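Local coordinates for protein SusD homolog (Bacteroides thetaiotaomicron VPI-5482, PDB 3IHV) that probably binds glycans at the bacterial outer membrane, as a member of the SusD family of sugar-binding proteins, at residues T289-A292 with G293-S297; G278-G281 with K282-V286; A223-T226 with A227-L230. One frame throughout, in Å; residues are numbered along the deposited sequence. Where two conformers were deposited one is given.

Interaction 1: residues T289-A292 with G293-S297; sequences TAIA and GVRGS
Arg295 grips Thr289 side-on: Arg295 NE donates to Thr289 O at 2.8 Å, nearly in line with the carbonyl bond, and Arg295 NH2 to Thr289 OG1 at 2.9 Å, exactly in the guanidinium plane. The chain gets there by a bend at chi3 (77°). Thr289 OG1 is also hydrogen-bonded to Asp332, and Arg295 NH1 and NH2 to Gln374 and Thr331 O, which fixes the rotation of the group.

Van der Waals packing comes from Ile291. Its CD1 sits over the centre of one guanidinium face, 3.6 Å from Arg295 CZ; the apolar pair is Ile291 CG2 with Val294 CG2, at 3.7 Å.

Backbone bonds hold the chain where it doubles back. Ile291 N donates to Arg295 O, and Ile291 O takes both Val294 N (2.8 Å) and Arg295 N (2.9 Å). Val294 and Arg295 thus both face Ile291, a classic beta bulge built on the single antiparallel, hydrogen-bonded pair Ile291-Arg295. Gly293, with positive phi, lies at the bend.

The turn stands at the surface in the long loop between strands 259-263 and 302-304; Thr289 is backbone-bonded to Tyr330 of strand 325-330, and Ser297 N is hydrogen-bonded to Asn385 OD1.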
ATOM      1  N   THR A 289      17.963   1.399  18.282  1.00  8.27           N
ATOM      2  CA  THR A 289      17.841   1.934  19.622  1.00  8.65           C
ATOM      3  C   THR A 289      17.786   3.458  19.632  1.00  8.91           C
ATOM      4  O   THR A 289      18.312   4.122  18.751  1.00  8.61           O
ATOM      5  CB  THR A 289      19.073   1.595  20.473  1.00  7.83           C
ATOM      6  OG1 THR A 289      20.242   2.086  19.807  1.00  7.96           O
ATOM      7  CG2 THR A 289      19.204   0.093  20.701  1.00  7.90           C
ATOM      8  N   ALA A 290      17.128   3.989  20.657  1.00  9.16           N
ATOM      9  CA  ALA A 290      17.086   5.411  20.896  1.00  8.74           C
ATOM     10  C   ALA A 290      18.455   5.751  21.496  1.00  9.27           C
ATOM     11  O   ALA A 290      18.999   4.944  22.284  1.00  9.79           O
ATOM     12  CB  ALA A 290      15.939   5.747  21.896  1.00  8.00           C
ATOM     13  N   ILE A 291      19.000   6.897  21.078  1.00  8.65           N
ATOM     14  CA  ILE A 291      20.220   7.494  21.590  1.00  9.84           C
ATOM     15  C   ILE A 291      19.836   8.914  22.033  1.00 10.29           C
ATOM     16  O   ILE A 291      19.473   9.740  21.192  1.00 11.21           O
ATOM     17  CB  ILE A 291      21.298   7.627  20.521  1.00  8.96           C
ATOM     18  CG1 ILE A 291      21.683   6.254  19.953  1.00  9.68           C
ATOM     19  CG2 ILE A 291      22.538   8.293  21.142  1.00  8.18           C
ATOM     20  CD1 ILE A 291      22.702   6.394  18.774  1.00  8.47           C
ATOM     21  N   ALA A 292      19.897   9.168  23.340  1.00 11.71           N
ATOM     22  CA  ALA A 292      19.463  10.440  23.913  1.00 12.08           C
ATOM     23  C   ALA A 292      20.077  11.645  23.187  1.00 12.57           C
ATOM     24  O   ALA A 292      21.292  11.733  23.015  1.00 13.33           O
ATOM     25  CB  ALA A 292      19.752  10.464  25.421  1.00 11.28           C
ATOM     26  N   GLY A 293      19.216  12.546  22.721  1.00 12.93           N
ATOM     27  CA  GLY A 293      19.656  13.720  21.969  1.00 13.05           C
ATOM     28  C   GLY A 293      20.076  13.476  20.525  1.00 12.62           C
ATOM     29  O   GLY A 293      20.326  14.435  19.793  1.00 13.25           O
ATOM     30  N   VAL A 294      20.100  12.228  20.072  1.00 11.50           N
ATOM     31  CA  VAL A 294      20.560  11.930  18.709  1.00 10.70           C
ATOM     32  C   VAL A 294      19.541  11.221  17.828  1.00 10.50           C
ATOM     33  O   VAL A 294      19.332  11.586  16.672  1.00  9.79           O
ATOM     34  CB  VAL A 294      21.786  10.995  18.777  1.00 10.53           C
ATOM     35  CG1 VAL A 294      22.288  10.664  17.347  1.00 11.59           C
ATOM     36  CG2 VAL A 294      22.876  11.620  19.644  1.00 10.34           C
ATOM     37  N   ARG A 295      18.884  10.219  18.389  1.00 10.08           N
ATOM     38  CA  ARG A 295      18.057   9.345  17.570  1.00 10.55           C
ATOM     39  C   ARG A 295      16.922   8.787  18.358  1.00  9.96           C
ATOM     40  O   ARG A 295      17.083   8.466  19.525  1.00  8.50           O
ATOM     41  CB  ARG A 295      18.951   8.185  17.146  1.00 11.89           C
ATOM     42  CG  ARG A 295      18.402   7.238  16.163  1.00 13.56           C
ATOM     43  CD  ARG A 295      19.499   6.277  15.690  1.00 11.65           C
ATOM     44  NE  ARG A 295      19.816   5.213  16.650  1.00 11.08           N
ATOM     45  CZ  ARG A 295      20.812   4.333  16.472  1.00 11.08           C
ATOM     46  NH1 ARG A 295      21.610   4.419  15.419  1.00  9.07           N
ATOM     47  NH2 ARG A 295      21.036   3.371  17.358  1.00  9.41           N
ATOM     48  N   GLY A 296      15.773   8.667  17.696  1.00  8.50           N
ATOM     49  CA  GLY A 296      14.652   8.010  18.321  1.00  9.23           C
ATOM     50  C   GLY A 296      14.783   6.528  17.993  1.00  8.82           C
ATOM     51  O   GLY A 296      15.472   6.167  17.052  1.00  8.35           O
ATOM     52  N   SER A 297      14.158   5.679  18.797  1.00  7.74           N
ATOM     53  CA  SER A 297      14.162   4.239  18.490  1.00  7.48           C
ATOM     54  C   SER A 297      13.169   3.902  17.377  1.00  7.93           C
ATOM     55  O   SER A 297      12.313   4.722  17.032  1.00  8.15           O
ATOM     56  CB  SER A 297      13.856   3.443  19.768  1.00  6.11           C
ATOM     57  OG  SER A 297      12.600   3.828  20.289  1.00  8.71           O
TER

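Interaction 2: residues G278-G281 with K282-V286; sequences GRIG and KWNGV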
ATOM      1  N   GLY A 278       3.817   9.964  10.286  1.00  8.10           N
ATOM      2  CA  GLY A 278       3.375   8.603  10.295  1.00  7.36           C
ATOM      3  C   GLY A 278       4.352   7.698  11.006  1.00  7.00           C
ATOM      4  O   GLY A 278       5.316   8.139  11.629  1.00  7.82           O
ATOM      5  N   ARG A 279       4.096   6.407  10.887  1.00  6.91           N
ATOM      6  CA  ARG A 279       4.922   5.390  11.531  1.00  7.02           C
ATOM      7  C   ARG A 279       5.851   4.664  10.562  1.00  6.37           C
ATOM      8  O   ARG A 279       6.432   3.640  10.903  1.00  6.15           O
ATOM      9  CB  ARG A 279       4.006   4.391  12.229  1.00  7.51           C
ATOM     10  CG  ARG A 279       3.110   5.027  13.300  1.00  8.57           C
ATOM     11  CD  ARG A 279       2.398   3.966  14.054  1.00 11.82           C
ATOM     12  NE  ARG A 279       1.295   4.472  14.872  1.00 12.17           N
ATOM     13  CZ  ARG A 279       1.317   4.613  16.191  1.00 20.13           C
ATOM     14  NH1 ARG A 279       2.389   4.293  16.897  1.00 20.85           N
ATOM     15  NH2 ARG A 279       0.236   5.073  16.823  1.00 23.51           N
ATOM     16  N   ILE A 280       6.009   5.201   9.357  1.00  6.13           N
ATOM     17  CA  ILE A 280       6.796   4.533   8.312  1.00  6.48           C
ATOM     18  C   ILE A 280       8.273   4.646   8.681  1.00  6.50           C
ATOM     19  O   ILE A 280       8.751   5.718   9.107  1.00  6.04           O
ATOM     20  CB  ILE A 280       6.527   5.099   6.905  1.00  6.00           C
ATOM     21  CG1 ILE A 280       5.014   5.319   6.605  1.00  7.20           C
ATOM     22  CG2 ILE A 280       7.214   4.220   5.858  1.00  7.28           C
ATOM     23  CD1 ILE A 280       4.066   4.121   6.825  1.00  6.01           C
ATOM     24  N   GLY A 281       8.999   3.540   8.595  1.00  6.22           N
ATOM     25  CA  GLY A 281      10.383   3.484   9.076  1.00  6.77           C
ATOM     26  C   GLY A 281      10.487   3.341  10.602  1.00  6.58           C
ATOM     27  O   GLY A 281      11.584   3.237  11.151  1.00  6.33           O
ATOM     28  N   LYS A 282       9.344   3.323  11.297  1.00  7.85           N
ATOM     29  CA  LYS A 282       9.328   3.175  12.742  1.00  7.77           C
ATOM     30  C   LYS A 282       8.792   1.793  13.065  1.00  7.85           C
ATOM     31  O   LYS A 282       9.559   0.885  13.370  1.00  7.25           O
ATOM     32  CB  LYS A 282       8.487   4.302  13.386  1.00  7.99           C
ATOM     33  CG  LYS A 282       8.926   5.725  12.938  1.00  9.10           C
ATOM     34  CD  LYS A 282      10.378   6.021  13.211  1.00 10.31           C
ATOM     35  CE  LYS A 282      10.666   6.264  14.669  1.00  7.96           C
ATOM     36  NZ  LYS A 282      12.054   6.792  15.123  1.00 10.13           N
ATOM     37  N   TRP A 283       7.485   1.602  12.913  1.00  8.20           N
ATOM     38  CA  TRP A 283       6.873   0.328  13.210  1.00  8.07           C
ATOM     39  C   TRP A 283       7.313  -0.749  12.204  1.00  8.41           C
ATOM     40  O   TRP A 283       7.417  -1.937  12.536  1.00  7.88           O
ATOM     41  CB  TRP A 283       5.351   0.488  13.176  1.00  8.55           C
ATOM     42  CG  TRP A 283       4.607  -0.395  14.124  1.00  8.71           C
ATOM     43  CD1 TRP A 283       4.228  -0.070  15.389  1.00 10.90           C
ATOM     44  CD2 TRP A 283       4.095  -1.720  13.880  1.00  7.28           C
ATOM     45  NE1 TRP A 283       3.522  -1.100  15.954  1.00 11.98           N
ATOM     46  CE2 TRP A 283       3.413  -2.120  15.044  1.00  9.76           C
ATOM     47  CE3 TRP A 283       4.146  -2.593  12.799  1.00  7.44           C
ATOM     48  CZ2 TRP A 283       2.808  -3.372  15.159  1.00  9.25           C
ATOM     49  CZ3 TRP A 283       3.537  -3.814  12.916  1.00  7.71           C
ATOM     50  CH2 TRP A 283       2.864  -4.186  14.087  1.00  9.13           C
ATOM     51  N   ASN A 284       7.601  -0.326  10.977  1.00  8.30           N
ATOM     52  CA  ASN A 284       8.080  -1.252   9.952  1.00  7.75           C
ATOM     53  C   ASN A 284       9.509  -0.910   9.545  1.00  7.24           C
ATOM     54  O   ASN A 284       9.937  -1.179   8.425  1.00  7.97           O
ATOM     55  CB  ASN A 284       7.158  -1.250   8.746  1.00  7.46           C
ATOM     56  CG  ASN A 284       7.206   0.052   7.974  1.00  6.04           C
ATOM     57  OD1 ASN A 284       7.663   1.096   8.515  1.00  9.14           O
ATOM     58  ND2 ASN A 284       6.737   0.025   6.743  1.00  8.90           N
ATOM     59  N   GLY A 285      10.244  -0.299  10.453  1.00  7.53           N
ATOM     60  CA  GLY A 285      11.609   0.075  10.168  1.00  7.71           C
ATOM     61  C   GLY A 285      12.618  -1.027  10.428  1.00  8.00           C
ATOM     62  O   GLY A 285      12.265  -2.196  10.638  1.00  8.14           O
ATOM     63  N   VAL A 286      13.883  -0.613  10.466  1.00  8.20           N
ATOM     64  CA  VAL A 286      14.974  -1.472  10.876  1.00  7.79           C
ATOM     65  C   VAL A 286      15.046  -1.284  12.375  1.00  8.19           C
ATOM     66  O   VAL A 286      14.931  -0.151  12.850  1.00  7.56           O
ATOM     67  CB  VAL A 286      16.292  -1.059  10.199  1.00  7.67           C
ATOM     68  CG1 VAL A 286      17.465  -1.807  10.828  1.00  6.61           C
ATOM     69  CG2 VAL A 286      16.201  -1.351   8.702  1.00  7.40           C
TER
HETATM   70  O   HOH W   1      14.137   2.503  10.182  1.00  4.44           O
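The carboxamide of Asn284 points its oxygen at the backbone of 278-281: Asn284 OD1 accepts from Gly281 N at 2.8 Å, the donor lying in the carbonyl plane, and Ile280 CA is also near this oxygen. Ile280 CG2 approaches Asn284 OD1 more loosely, at 4.1 Å. CG of Asn284 stands between its own backbone N and carbonyl carbon (chi1 69°), which folds the amide back over the turn. The other two flat groups lead out of the contact: the indole of Trp283 meets the ring of Tyr39 with the planes at about 50° and packs on Ile43 and Leu44 of helix 40-44, while the guanidinium of Arg279 forms a salt bridge with Asp34.

Two successive beta turns shape the backbone. The first, of type II, runs from Arg279 to Lys282, with Gly281 at its third position in a positive-phi conformation (78°). Arg279 O is gripped twice, by Lys282 N at 3.0 Å from above the carbonyl plane and by Trp283 N at 3.0 Å within it. A type I beta turn then runs from Lys282 to Gly285, with a weak bond from Gly285 N to Lys282 O. Gly281 O lies 3.3 Å from Gly285 CA in a CH...O contact, and a water receiving a bond from Val286 N donates to the same carbonyl, bridging Gly281 O and Val286 N.

Lys282 curls at chi2 and chi3: its CB and CG lie against the backbone of the first turn, and the chain then leads away, so that NZ hydrogen-bonds the carbonyl oxygens of Ser297 and Asn384. Beyond this buried coil, Val286 packs on Ala326, Tyr328 and Tyr330 of strand 325-330.

Interaction 3: residues A223-T226 with A227-L230; sequences AAKT and ARIL
Thr226 and Ala227 lie on the buried side of helix 219-232, where the side chains are small and closely packed. The CB of Ala227 stays near the preceding turn, 3.5 Å from Ala223 O. Thr226 has OG1 beside its backbone N (chi1 -57°), from where the hydroxyl bonds Ala222 O one turn back, so that a polar group on a buried face is satisfied within the helix itself.

Small side chains here are consistent with the close approach of other helices. Thr226 and Ala227 both rest on Thr203 of helix 195-210, with Ala223 on Tyr206, while Ala223, Ala224 and Ala227 meet Ala407, Trp411 and Tyr404 of helix 397-412. This packing is consistent with the helical, TPR-related architecture of the SusD family.

The backbone bonds change along the helix. Ala227 N donates to Ala223 O at 2.9 Å, almost straight at 171°, and Arg228 N to Ala224 O at 2.9 Å. At the next two residues the bonds lengthen: Ile229 N makes weak bonds to both Lys225 O (3.4 Å) and Thr226 O (3.2 Å), and Leu230 N a weak one to Thr226 O.

Toward solvent the packing is looser. In one of the two conformers of Arg228, its side chain and that of Lys225 run side by side and point the same way. Their contact is slight and tentative, Lys225 CG lying 4.0 Å from Arg228 NH1. Lys225 NZ forms a salt bridge with Glu221. Ile229 folds its CG1 back against Lys225 O at 3.5 Å, and also touches Tyr179.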
ATOM      1  N   ALA A 223      -8.269  -3.849 -17.443  1.00  6.57           N
ATOM      2  CA  ALA A 223      -7.014  -3.539 -16.742  1.00  6.06           C
ATOM      3  C   ALA A 223      -5.875  -3.385 -17.774  1.00  6.92           C
ATOM      4  O   ALA A 223      -5.076  -2.434 -17.734  1.00  5.92           O
ATOM      5  CB  ALA A 223      -6.681  -4.675 -15.744  1.00  5.65           C
ATOM      6  N   ALA A 224      -5.787  -4.340 -18.679  1.00  6.15           N
ATOM      7  CA  ALA A 224      -4.734  -4.332 -19.691  1.00  6.34           C
ATOM      8  C   ALA A 224      -4.841  -3.101 -20.609  1.00  7.81           C
ATOM      9  O   ALA A 224      -3.838  -2.501 -20.931  1.00  6.46           O
ATOM     10  CB  ALA A 224      -4.778  -5.622 -20.535  1.00  6.03           C
ATOM     11  N   LYS A 225      -6.057  -2.775 -21.063  1.00  8.21           N
ATOM     12  CA  LYS A 225      -6.242  -1.611 -21.945  1.00  8.85           C
ATOM     13  C   LYS A 225      -5.902  -0.289 -21.248  1.00  8.09           C
ATOM     14  O   LYS A 225      -5.335   0.625 -21.858  1.00  9.07           O
ATOM     15  CB  LYS A 225      -7.638  -1.596 -22.517  1.00  9.79           C
ATOM     16  CG  LYS A 225      -7.801  -2.713 -23.542  1.00 12.12           C
ATOM     17  CD  LYS A 225      -9.142  -2.710 -24.237  1.00 15.86           C
ATOM     18  CE  LYS A 225      -9.123  -3.710 -25.381  1.00 20.22           C
ATOM     19  NZ  LYS A 225     -10.395  -3.687 -26.122  1.00 22.16           N
ATOM     20  N   THR A 226      -6.272  -0.187 -19.987  1.00  6.91           N
ATOM     21  CA  THR A 226      -5.971   0.989 -19.189  1.00  6.92           C
ATOM     22  C   THR A 226      -4.461   1.122 -19.005  1.00  7.31           C
ATOM     23  O   THR A 226      -3.880   2.186 -19.234  1.00  6.64           O
ATOM     24  CB  THR A 226      -6.683   0.912 -17.847  1.00  7.21           C
ATOM     25  OG1 THR A 226      -8.077   0.766 -18.092  1.00  6.98           O
ATOM     26  CG2 THR A 226      -6.448   2.198 -17.036  1.00  5.47           C
ATOM     27  N   ALA A 227      -3.808   0.043 -18.567  1.00  7.16           N
ATOM     28  CA  ALA A 227      -2.337   0.089 -18.385  1.00  7.02           C
ATOM     29  C   ALA A 227      -1.627   0.421 -19.696  1.00  6.94           C
ATOM     30  O   ALA A 227      -0.644   1.159 -19.693  1.00  7.96           O
ATOM     31  CB  ALA A 227      -1.803  -1.219 -17.837  1.00  6.91           C
ATOM     32  N   ARG A 228      -2.100  -0.133 -20.810  1.00  6.77           N
ATOM     33  CA  ARG A 228      -1.513   0.162 -22.126  0.50  7.51           C
ATOM     34  C   ARG A 228      -1.426   1.675 -22.394  1.00  7.17           C
ATOM     35  O   ARG A 228      -0.421   2.169 -22.906  1.00  8.15           O
ATOM     36  CB  ARG A 228      -2.343  -0.513 -23.233  0.50  7.39           C
ATOM     37  CG  ARG A 228      -1.823  -0.343 -24.656  0.50  9.86           C
ATOM     38  CD  ARG A 228      -2.862  -0.859 -25.683  0.50 11.18           C
ATOM     39  NE  ARG A 228      -2.972  -2.317 -25.707  0.50 14.73           N
ATOM     40  CZ  ARG A 228      -4.026  -2.999 -26.148  0.50 14.92           C
ATOM     41  NH1 ARG A 228      -5.126  -2.380 -26.549  0.50 13.81           N
ATOM     42  NH2 ARG A 228      -3.995  -4.323 -26.125  0.50 17.84           N
ATOM     43  N   ILE A 229      -2.497   2.408 -22.073  1.00  7.60           N
ATOM     44  CA  ILE A 229      -2.533   3.855 -22.316  1.00  6.22           C
ATOM     45  C   ILE A 229      -1.382   4.484 -21.538  1.00  6.41           C
ATOM     46  O   ILE A 229      -0.588   5.283 -22.091  1.00  6.23           O
ATOM     47  CB  ILE A 229      -3.906   4.465 -21.821  1.00  6.85           C
ATOM     48  CG1 ILE A 229      -5.037   3.982 -22.748  1.00  7.54           C
ATOM     49  CG2 ILE A 229      -3.865   6.007 -21.778  1.00  7.03           C
ATOM     50  CD1 ILE A 229      -6.426   4.206 -22.198  1.00  9.84           C
ATOM     51  N   LEU A 230      -1.264   4.077 -20.279  1.00  6.09           N
ATOM     52  CA  LEU A 230      -0.206   4.629 -19.410  1.00  6.70           C
ATOM     53  C   LEU A 230       1.205   4.253 -19.900  1.00  7.64           C
ATOM     54  O   LEU A 230       2.096   5.115 -19.996  1.00  7.97           O
ATOM     55  CB  LEU A 230      -0.416   4.198 -17.983  1.00  6.56           C
ATOM     56  CG  LEU A 230       0.683   4.588 -16.982  1.00  8.15           C
ATOM     57  CD1 LEU A 230       0.972   6.083 -17.021  1.00  8.24           C
ATOM     58  CD2 LEU A 230       0.334   4.114 -15.536  1.00  7.61           C
TER

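From the N terminus the chain first makes interaction 3, within helix 219-232, then interaction 2 at 278-286 and interaction 1 at 289-297. The three follow in series; none nests in or crosses another. Interaction 3 lies on the opposite side of the chain's centre, its own centre about 33 Å from that of interaction 2 and about 46 Å from that of interaction 1, in the helical packing with 195-210 and 397-412. Interactions 2 and 1 close successive turns of one loop, between strands 259-263 and 302-304. They touch through Lys282 NZ and Ser297 O, which links the buried coil, beside helix 40-44, to the surface turn.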